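PDB 4GL3: putative glucoamylase from Bacteroides uniformis, which is probably a glycoside hydrolase of the glucoamylase type, releasing glucose from alpha-glucans. Local coordinates for residues A[34-42]-A[49-57]; A[88-97]-A[101-112]. One frame throughout, in Å; residues are numbered along the deposited sequence.

Contact 1 (A[34-42]-A[49-57]); sequences AHPESGLAH and AETATIGGS
At the edge strand 51-53 of a small antiparallel sheet, where the chain turns straight into helix 54-69, the loop residues H35, L40, A41 and H42 pack along strand and first helical turn. Two backbone-directed bonds fix A41. Its O accepts T53 N at 3.0 Å, nearly in line with the carbonyl (C=O...N 168°), and its N donates to S57 OG at 2.8 Å. S57 OG in turn donates to T53 O (2.7 Å), the same carbonyl that takes S57 N from the other side of its plane. The serine rotamer sets OG beside its own backbone N, where it can reach both A41 N and T53 O; acting as acceptor and donor, the hydroxyl ties the loop to the helix start. L40 lies against the same residue, its CD2 on S57 CB at 3.6 Å, while its CB meets A52 CB.

H35 reaches the strand through its ring edge: NE2 donates to T51 O at 3.0 Å, with that oxygen 8° out of the imidazole plane but the nitrogen 66° above the carbonyl plane, thus away from a lone pair. The H42 ring covers one face of H35, CE1 lying 3.6 Å above its centre. H42 ND1 is bonded to F33 O, whereas its NE2 makes a weak bond to A49 O.

Beyond the two segments, strand 104-106 lies beside 51-53 in the sheet, F88 of helix 75-90 packs on L40, and M130 of helix 124-140 touches S57.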
loop_
_atom_site.group_PDB
_atom_site.type_symbol
_atom_site.label_atom_id
_atom_site.label_comp_id
_atom_site.label_asym_id
_atom_site.label_seq_id
_atom_site.Cartn_x
_atom_site.Cartn_y
_atom_site.Cartn_z
ATOM N N ALA A 34 -11.803 -13.296 1.319
ATOM C CA ALA A 34 -11.934 -12.466 2.510
ATOM C C ALA A 34 -12.559 -13.249 3.623
ATOM O O ALA A 34 -13.340 -14.166 3.391
ATOM C CB ALA A 34 -12.786 -11.233 2.234
ATOM N N HIS A 35 -12.219 -12.899 4.861
ATOM C CA HIS A 35 -12.914 -13.511 5.995
ATOM C C HIS A 35 -14.440 -13.304 5.857
ATOM O O HIS A 35 -14.877 -12.186 5.661
ATOM C CB HIS A 35 -12.442 -12.910 7.323
ATOM C CG HIS A 35 -11.051 -13.285 7.694
ATOM N ND1 HIS A 35 -10.759 -14.380 8.488
ATOM C CD2 HIS A 35 -9.870 -12.697 7.393
ATOM C CE1 HIS A 35 -9.446 -14.455 8.631
ATOM N NE2 HIS A 35 -8.882 -13.460 7.954
ATOM N N PRO A 36 -15.243 -14.360 5.997
ATOM C CA PRO A 36 -16.674 -14.128 5.784
ATOM C C PRO A 36 -17.356 -13.276 6.864
ATOM O O PRO A 36 -18.357 -12.636 6.583
ATOM C CB PRO A 36 -17.287 -15.558 5.769
ATOM C CG PRO A 36 -16.140 -16.488 5.580
ATOM C CD PRO A 36 -14.928 -15.791 6.169
ATOM N N GLU A 37 -16.847 -13.291 8.088
ATOM C CA GLU A 37 -17.516 -12.631 9.210
ATOM C C GLU A 37 -17.273 -11.142 9.113
ATOM O O GLU A 37 -18.109 -10.365 9.519
ATOM C CB GLU A 37 -17.005 -13.172 10.584
ATOM C CG GLU A 37 -17.157 -14.700 10.796
ATOM C CD GLU A 37 -16.136 -15.607 10.037
ATOM O OE1 GLU A 37 -15.213 -15.111 9.318
ATOM O OE2 GLU A 37 -16.243 -16.849 10.189
ATOM N N SER A 38 -16.130 -10.739 8.560
ATOM C CA SER A 38 -15.710 -9.349 8.631
ATOM C C SER A 38 -15.487 -8.653 7.299
ATOM O O SER A 38 -15.509 -7.428 7.271
ATOM C CB SER A 38 -14.406 -9.255 9.426
ATOM O OG SER A 38 -13.353 -10.024 8.832
ATOM N N GLY A 39 -15.200 -9.418 6.228
ATOM C CA GLY A 39 -14.744 -8.861 4.942
ATOM C C GLY A 39 -13.273 -8.481 4.878
ATOM O O GLY A 39 -12.773 -8.012 3.836
ATOM N N LEU A 40 -12.559 -8.677 5.973
ATOM C CA LEU A 40 -11.146 -8.340 6.022
ATOM C C LEU A 40 -10.293 -9.369 5.271
ATOM O O LEU A 40 -10.701 -10.530 5.048
ATOM C CB LEU A 40 -10.653 -8.191 7.483
ATOM C CG LEU A 40 -11.290 -7.127 8.380
ATOM C CD1 LEU A 40 -10.758 -7.205 9.829
ATOM C CD2 LEU A 40 -11.090 -5.727 7.759
ATOM N N ALA A 41 -9.122 -8.903 4.850
ATOM C CA ALA A 41 -8.184 -9.689 4.059
ATOM C C ALA A 41 -7.263 -10.504 4.947
ATOM O O ALA A 41 -6.799 -10.039 6.007
ATOM C CB ALA A 41 -7.356 -8.751 3.164
ATOM N N HIS A 42 -7.027 -11.744 4.553
ATOM C CA HIS A 42 -5.968 -12.551 5.135
ATOM C C HIS A 42 -4.597 -11.921 4.825
ATOM O O HIS A 42 -4.381 -11.339 3.748
ATOM C CB HIS A 42 -5.952 -13.965 4.554
ATOM C CG HIS A 42 -7.001 -14.870 5.085
ATOM N ND1 HIS A 42 -8.254 -14.980 4.518
ATOM C CD2 HIS A 42 -6.967 -15.757 6.099
ATOM C CE1 HIS A 42 -8.956 -15.868 5.194
ATOM N NE2 HIS A 42 -8.197 -16.354 6.158
ATOM N N ALA A 49 -5.809 -19.738 9.591
ATOM C CA ALA A 49 -7.180 -19.543 9.131
ATOM C C ALA A 49 -7.747 -18.241 9.760
ATOM O O ALA A 49 -8.752 -17.728 9.328
ATOM C CB ALA A 49 -8.025 -20.756 9.504
ATOM N N GLU A 50 -7.088 -17.701 10.785
ATOM C CA GLU A 50 -7.697 -16.681 11.648
ATOM C C GLU A 50 -7.211 -15.249 11.441
ATOM O O GLU A 50 -7.845 -14.321 11.955
ATOM C CB GLU A 50 -7.400 -17.032 13.116
ATOM C CG GLU A 50 -7.734 -18.469 13.521
ATOM C CD GLU A 50 -9.236 -18.675 13.646
ATOM O OE1 GLU A 50 -9.863 -18.057 14.534
ATOM O OE2 GLU A 50 -9.808 -19.453 12.859
ATOM N N THR A 51 -6.069 -15.073 10.782
ATOM C CA THR A 51 -5.373 -13.780 10.721
ATOM C C THR A 51 -5.873 -12.844 9.643
ATOM O O THR A 51 -5.961 -13.230 8.484
ATOM C CB THR A 51 -3.885 -14.004 10.458
ATOM O OG1 THR A 51 -3.454 -14.935 11.415
ATOM C CG2 THR A 51 -3.041 -12.670 10.571
ATOM N N ALA A 52 -6.245 -11.639 10.045
ATOM C CA ALA A 52 -6.598 -10.542 9.122
ATOM C C ALA A 52 -5.529 -9.481 9.280
ATOM O O ALA A 52 -5.015 -9.241 10.387
ATOM C CB ALA A 52 -7.955 -9.972 9.463
ATOM N N THR A 53 -5.156 -8.840 8.186
ATOM C CA THR A 53 -4.189 -7.760 8.254
ATOM C C THR A 53 -4.836 -6.421 7.969
ATOM O O THR A 53 -5.586 -6.261 7.005
ATOM C CB THR A 53 -2.967 -8.077 7.391
ATOM O OG1 THR A 53 -1.957 -7.096 7.641
ATOM C CG2 THR A 53 -3.347 -8.193 5.882
ATOM N N ILE A 54 -4.571 -5.437 8.819
ATOM C CA ILE A 54 -5.281 -4.147 8.702
ATOM C C ILE A 54 -4.867 -3.305 7.513
ATOM O O ILE A 54 -5.761 -2.736 6.856
ATOM C CB ILE A 54 -5.246 -3.349 10.037
ATOM C CG1 ILE A 54 -6.224 -4.021 11.053
ATOM C CG2 ILE A 54 -5.534 -1.853 9.866
ATOM C CD1 ILE A 54 -7.745 -3.819 10.851
ATOM N N GLY A 55 -3.568 -3.136 7.270
ATOM C CA GLY A 55 -3.076 -2.376 6.112
ATOM C C GLY A 55 -3.504 -2.998 4.781
ATOM O O GLY A 55 -4.031 -2.320 3.881
ATOM N N GLY A 56 -3.314 -4.300 4.688
ATOM C CA GLY A 56 -3.777 -5.089 3.532
ATOM C C GLY A 56 -5.283 -5.019 3.359
ATOM O O GLY A 56 -5.765 -5.014 2.235
ATOM N N SER A 57 -6.043 -4.996 4.450
ATOM C CA SER A 57 -7.514 -4.861 4.329
ATOM C C SER A 57 -7.873 -3.477 3.795
ATOM O O SER A 57 -8.844 -3.320 3.042
ATOM C CB SER A 57 -8.230 -5.162 5.634
ATOM O OG SER A 57 -8.040 -6.538 5.996
HETATM O O HOH W 1 -10.638 -5.742 3.231
#

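Contact 2 (A[88-97]-A[101-112]); sequences FLSDKNTDSY and WAHWMNGKTGKT
D95 hydrogen-bonds to both G110 and T112, joining the turn after helix 75-90 to the hairpin built on strands 104-106 and 112-113. D95 N donates to G110 O at 2.9 Å, and D95 OD2 accepts T112 N at 2.8 Å on its anti side, 20° out of the carboxylate plane; the aspartate thus bonds one hairpin carbonyl through its backbone N-H and one hairpin N-H through its carboxylate. K111 NZ donates to N93 O (2.7 Å) in the carbonyl plane, on a lone pair; a bend at chi2 (-53°) brings its chain back over the turn. Y97 OH and T112 OG1 share a hydrogen bond of 2.7 Å, the threonine oxygen lying at the tyrosine ring edge. The indole W101 NE1 donates to L89 O at 3.1 Å, in a fairly straight bond.

Water supplements these links: one molecule is shared by D95 O, A102 N and T112 OG1. D95 OD1 and K111 NZ, by contrast, stay too far apart for a salt bridge.

Apolar and aromatic contacts fill the inner side. L89 CD2 stands over the five-membered ring of W101 in a CH-pi contact, 17° off the normal. M105, a selenomethionine, brings SE to the edge of the F88 ring in a Met-aromatic contact, and its CE lies on T94 CG2. F88 CZ approaches G110 N at 3.4 Å, and T94 OG1 sits above one face of the ring while donating to F88 O.

Around this junction, I54 of helix 54-69 touches L89, W101 and M105, M130 of helix 124-140 packs on L89 and W101, and L158 of helix 146-161 touches W101.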
loop_
_atom_site.group_PDB
_atom_site.type_symbol
_atom_site.label_atom_id
_atom_site.label_comp_id
_atom_site.label_asym_id
_atom_site.label_seq_id
_atom_site.Cartn_x
_atom_site.Cartn_y
_atom_site.Cartn_z
ATOM N N PHE A 88 -17.623 -3.960 11.307
ATOM C CA PHE A 88 -16.690 -4.776 12.064
ATOM C C PHE A 88 -15.550 -3.951 12.689
ATOM O O PHE A 88 -15.183 -4.154 13.858
ATOM C CB PHE A 88 -16.107 -5.852 11.166
ATOM C CG PHE A 88 -15.371 -6.937 11.908
ATOM C CD1 PHE A 88 -16.050 -8.067 12.386
ATOM C CD2 PHE A 88 -14.006 -6.864 12.073
ATOM C CE1 PHE A 88 -15.356 -9.070 13.032
ATOM C CE2 PHE A 88 -13.315 -7.873 12.721
ATOM C CZ PHE A 88 -13.983 -8.968 13.190
ATOM N N LEU A 89 -14.971 -3.043 11.918
ATOM C CA LEU A 89 -13.873 -2.245 12.392
ATOM C C LEU A 89 -14.299 -1.256 13.504
ATOM O O LEU A 89 -13.476 -0.889 14.347
ATOM C CB LEU A 89 -13.202 -1.465 11.263
ATOM C CG LEU A 89 -12.476 -2.228 10.180
ATOM C CD1 LEU A 89 -12.174 -1.324 8.999
ATOM C CD2 LEU A 89 -11.211 -2.854 10.778
ATOM N N SER A 90 -15.560 -0.805 13.478
ATOM C CA SER A 90 -16.017 0.157 14.433
ATOM C C SER A 90 -16.648 -0.512 15.678
ATOM O O SER A 90 -16.969 0.171 16.621
ATOM C CB SER A 90 -17.052 1.144 13.787
ATOM O OG SER A 90 -18.164 0.443 13.260
ATOM N N ASP A 91 -16.892 -1.817 15.648
ATOM C CA ASP A 91 -17.574 -2.498 16.737
ATOM C C ASP A 91 -16.744 -2.337 18.024
ATOM O O ASP A 91 -15.541 -2.450 17.977
ATOM C CB ASP A 91 -17.708 -3.983 16.401
ATOM C CG ASP A 91 -18.657 -4.704 17.327
ATOM O OD1 ASP A 91 -18.476 -4.774 18.552
ATOM O OD2 ASP A 91 -19.611 -5.208 16.803
ATOM N N LYS A 92 -17.390 -2.019 19.128
ATOM C CA LYS A 92 -16.704 -1.864 20.427
ATOM C C LYS A 92 -15.960 -3.141 20.884
ATOM O O LYS A 92 -15.029 -3.077 21.687
ATOM C CB LYS A 92 -17.708 -1.376 21.500
ATOM C CG LYS A 92 -18.907 -2.297 21.784
ATOM C CD LYS A 92 -19.982 -1.663 22.704
ATOM C CE LYS A 92 -21.175 -2.622 22.969
ATOM N NZ LYS A 92 -21.701 -2.748 24.381
ATOM N N ASN A 93 -16.360 -4.302 20.355
ATOM C CA ASN A 93 -15.701 -5.590 20.660
ATOM C C ASN A 93 -14.482 -5.931 19.783
ATOM O O ASN A 93 -13.726 -6.852 20.076
ATOM C CB ASN A 93 -16.746 -6.691 20.637
ATOM C CG ASN A 93 -17.807 -6.455 21.728
ATOM O OD1 ASN A 93 -17.464 -6.092 22.841
ATOM N ND2 ASN A 93 -19.077 -6.542 21.375
ATOM N N THR A 94 -14.281 -5.142 18.737
ATOM C CA THR A 94 -13.059 -5.209 17.931
ATOM C C THR A 94 -12.027 -4.338 18.582
ATOM O O THR A 94 -12.266 -3.152 18.794
ATOM C CB THR A 94 -13.369 -4.704 16.502
ATOM O OG1 THR A 94 -14.306 -5.622 15.918
ATOM C CG2 THR A 94 -12.117 -4.586 15.666
ATOM N N ASP A 95 -10.857 -4.902 18.877
ATOM C CA ASP A 95 -9.822 -4.162 19.589
ATOM C C ASP A 95 -9.314 -2.946 18.836
ATOM O O ASP A 95 -8.995 -3.007 17.612
ATOM C CB ASP A 95 -8.645 -5.071 19.919
ATOM C CG ASP A 95 -8.965 -6.085 21.006
ATOM O OD1 ASP A 95 -9.851 -5.833 21.843
ATOM O OD2 ASP A 95 -8.331 -7.155 21.016
ATOM N N SER A 96 -9.203 -1.854 19.589
ATOM C CA SER A 96 -8.600 -0.623 19.124
ATOM C C SER A 96 -7.959 0.133 20.292
ATOM O O SER A 96 -8.314 -0.078 21.456
ATOM C CB SER A 96 -9.624 0.288 18.409
ATOM O OG SER A 96 -10.704 0.723 19.228
ATOM N N TYR A 97 -7.025 1.013 19.953
ATOM C CA TYR A 97 -6.189 1.721 20.911
ATOM C C TYR A 97 -6.029 3.147 20.409
ATOM O O TYR A 97 -5.403 3.365 19.422
ATOM C CB TYR A 97 -4.828 1.027 21.131
ATOM C CG TYR A 97 -4.961 -0.485 21.220
ATOM C CD1 TYR A 97 -4.970 -1.265 20.051
ATOM C CD2 TYR A 97 -5.078 -1.129 22.454
ATOM C CE1 TYR A 97 -5.113 -2.650 20.127
ATOM C CE2 TYR A 97 -5.234 -2.522 22.551
ATOM C CZ TYR A 97 -5.230 -3.276 21.372
ATOM O OH TYR A 97 -5.447 -4.625 21.412
ATOM N N TRP A 101 -6.009 0.565 15.073
ATOM C CA TRP A 101 -5.988 -0.896 15.188
ATOM C C TRP A 101 -4.567 -1.437 15.222
ATOM O O TRP A 101 -3.605 -0.738 14.842
ATOM C CB TRP A 101 -6.779 -1.526 14.010
ATOM C CG TRP A 101 -8.174 -0.957 13.857
ATOM C CD1 TRP A 101 -9.272 -1.312 14.551
ATOM C CD2 TRP A 101 -8.594 0.094 12.951
ATOM N NE1 TRP A 101 -10.385 -0.590 14.105
ATOM C CE2 TRP A 101 -9.968 0.289 13.140
ATOM C CE3 TRP A 101 -7.942 0.860 11.997
ATOM C CZ2 TRP A 101 -10.670 1.231 12.440
ATOM C CZ3 TRP A 101 -8.644 1.816 11.297
ATOM C CH2 TRP A 101 -10.002 1.969 11.496
ATOM N N ALA A 102 -4.469 -2.693 15.663
ATOM C CA ALA A 102 -3.283 -3.524 15.543
ATOM C C ALA A 102 -2.954 -3.884 14.065
ATOM O O ALA A 102 -3.775 -3.676 13.155
ATOM C CB ALA A 102 -3.389 -4.776 16.433
ATOM N N HIS A 103 -1.713 -4.322 13.825
ATOM C CA HIS A 103 -1.274 -4.808 12.513
ATOM C C HIS A 103 -2.155 -6.022 12.143
ATOM O O HIS A 103 -2.709 -6.078 11.053
ATOM C CB HIS A 103 0.207 -5.118 12.601
ATOM C CG HIS A 103 0.867 -5.547 11.318
ATOM N ND1 HIS A 103 2.250 -5.532 11.173
ATOM C CD2 HIS A 103 0.370 -6.043 10.157
ATOM C CE1 HIS A 103 2.560 -5.979 9.959
ATOM N NE2 HIS A 103 1.439 -6.304 9.327
ATOM N N TRP A 104 -2.246 -6.991 13.048
ATOM C CA TRP A 104 -3.042 -8.201 12.837
ATOM C C TRP A 104 -4.176 -8.289 13.856
ATOM O O TRP A 104 -3.989 -7.936 15.010
ATOM C CB TRP A 104 -2.170 -9.440 13.010
ATOM C CG TRP A 104 -1.227 -9.738 11.878
ATOM C CD1 TRP A 104 -1.180 -9.146 10.679
ATOM C CD2 TRP A 104 -0.224 -10.751 11.869
ATOM N NE1 TRP A 104 -0.205 -9.720 9.897
ATOM C CE2 TRP A 104 0.400 -10.708 10.611
ATOM C CE3 TRP A 104 0.205 -11.695 12.810
ATOM C CZ2 TRP A 104 1.442 -11.569 10.246
ATOM C CZ3 TRP A 104 1.234 -12.579 12.445
ATOM C CH2 TRP A 104 1.843 -12.496 11.172
HETATM N N MSE A 105 -5.329 -8.762 13.410
HETATM C CA MSE A 105 -6.435 -9.151 14.282
HETATM C C MSE A 105 -7.114 -10.416 13.781
HETATM O O MSE A 105 -6.937 -10.843 12.602
HETATM C CB MSE A 105 -7.505 -8.032 14.395
HETATM C CG MSE A 105 -8.148 -7.634 13.129
HETATM SE SE MSE A 105 -9.697 -6.444 13.350
HETATM C CE MSE A 105 -8.807 -5.022 14.293
ATOM N N ASN A 106 -7.855 -11.042 14.683
ATOM C CA ASN A 106 -8.597 -12.218 14.327
ATOM C C ASN A 106 -9.749 -11.770 13.424
ATOM O O ASN A 106 -10.539 -10.923 13.824
ATOM C CB ASN A 106 -9.061 -12.918 15.580
ATOM C CG ASN A 106 -9.807 -14.188 15.312
ATOM O OD1 ASN A 106 -10.829 -14.196 14.610
ATOM N ND2 ASN A 106 -9.355 -15.269 15.922
ATOM N N GLY A 107 -9.829 -12.329 12.218
ATOM C CA GLY A 107 -10.839 -11.920 11.227
ATOM C C GLY A 107 -12.280 -12.350 11.525
ATOM O O GLY A 107 -13.191 -11.924 10.865
ATOM N N LYS A 108 -12.464 -13.201 12.535
ATOM C CA LYS A 108 -13.775 -13.556 13.031
ATOM C C LYS A 108 -14.131 -12.782 14.317
ATOM O O LYS A 108 -15.214 -12.298 14.420
ATOM C CB LYS A 108 -13.891 -15.058 13.327
ATOM C CG LYS A 108 -13.278 -16.004 12.296
ATOM C CD LYS A 108 -13.474 -17.468 12.734
ATOM C CE LYS A 108 -13.231 -18.489 11.621
ATOM N NZ LYS A 108 -11.958 -18.258 10.875
ATOM N N THR A 109 -13.241 -12.655 15.287
ATOM C CA THR A 109 -13.608 -12.076 16.582
ATOM C C THR A 109 -13.182 -10.629 16.765
ATOM O O THR A 109 -13.638 -9.946 17.669
ATOM C CB THR A 109 -12.949 -12.858 17.736
ATOM O OG1 THR A 109 -11.510 -12.687 17.632
ATOM C CG2 THR A 109 -13.404 -14.362 17.693
ATOM N N GLY A 110 -12.275 -10.154 15.934
ATOM C CA GLY A 110 -11.785 -8.788 16.060
ATOM C C GLY A 110 -10.768 -8.555 17.180
ATOM O O GLY A 110 -10.438 -7.410 17.453
ATOM N N LYS A 111 -10.271 -9.613 17.819
ATOM C CA LYS A 111 -9.277 -9.475 18.864
ATOM C C LYS A 111 -7.862 -9.339 18.268
ATOM O O LYS A 111 -7.493 -10.010 17.298
ATOM C CB LYS A 111 -9.386 -10.659 19.857
ATOM C CG LYS A 111 -10.780 -10.832 20.476
ATOM C CD LYS A 111 -11.329 -9.533 21.143
ATOM C CE LYS A 111 -12.747 -9.710 21.739
ATOM N NZ LYS A 111 -13.323 -8.400 22.240
ATOM N N THR A 112 -7.061 -8.451 18.832
ATOM C CA THR A 112 -5.702 -8.266 18.378
ATOM C C THR A 112 -4.925 -9.566 18.401
ATOM O O THR A 112 -5.057 -10.335 19.331
ATOM C CB THR A 112 -4.990 -7.225 19.254
ATOM O OG1 THR A 112 -5.635 -5.959 19.027
ATOM C CG2 THR A 112 -3.459 -7.150 18.927
HETATM O O HOH W 2 -15.350 -6.891 23.889
HETATM O O HOH W 3 -15.841 -7.561 17.065
HETATM O O HOH W 4 -6.587 -4.336 16.888
HETATM O O HOH W 5 -11.474 -7.337 23.546
#

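How the contacts relate
Contacts 1 and 2 follow one another along the chain and share one sheet, with centres about 10 Å apart. The shared element is the pairing of strands 51-53 and 104-106, where A52 N and M105 O, 2.8 Å apart, are probably hydrogen-bonded. A second join, S38 OG to G107 O, is also 2.8 Å long, and S38 CB packs on F88 CG at 3.5 Å, bringing loop 34-42 against both segments of contact 2. A salt bridge from K108 of contact 2 to E50 of contact 1 adds a charged link. A bound Tris molecule, probably from the crystallisation liquor, lies about 6 Å from the T53 side chain, placing contact 1 near a possible pocket.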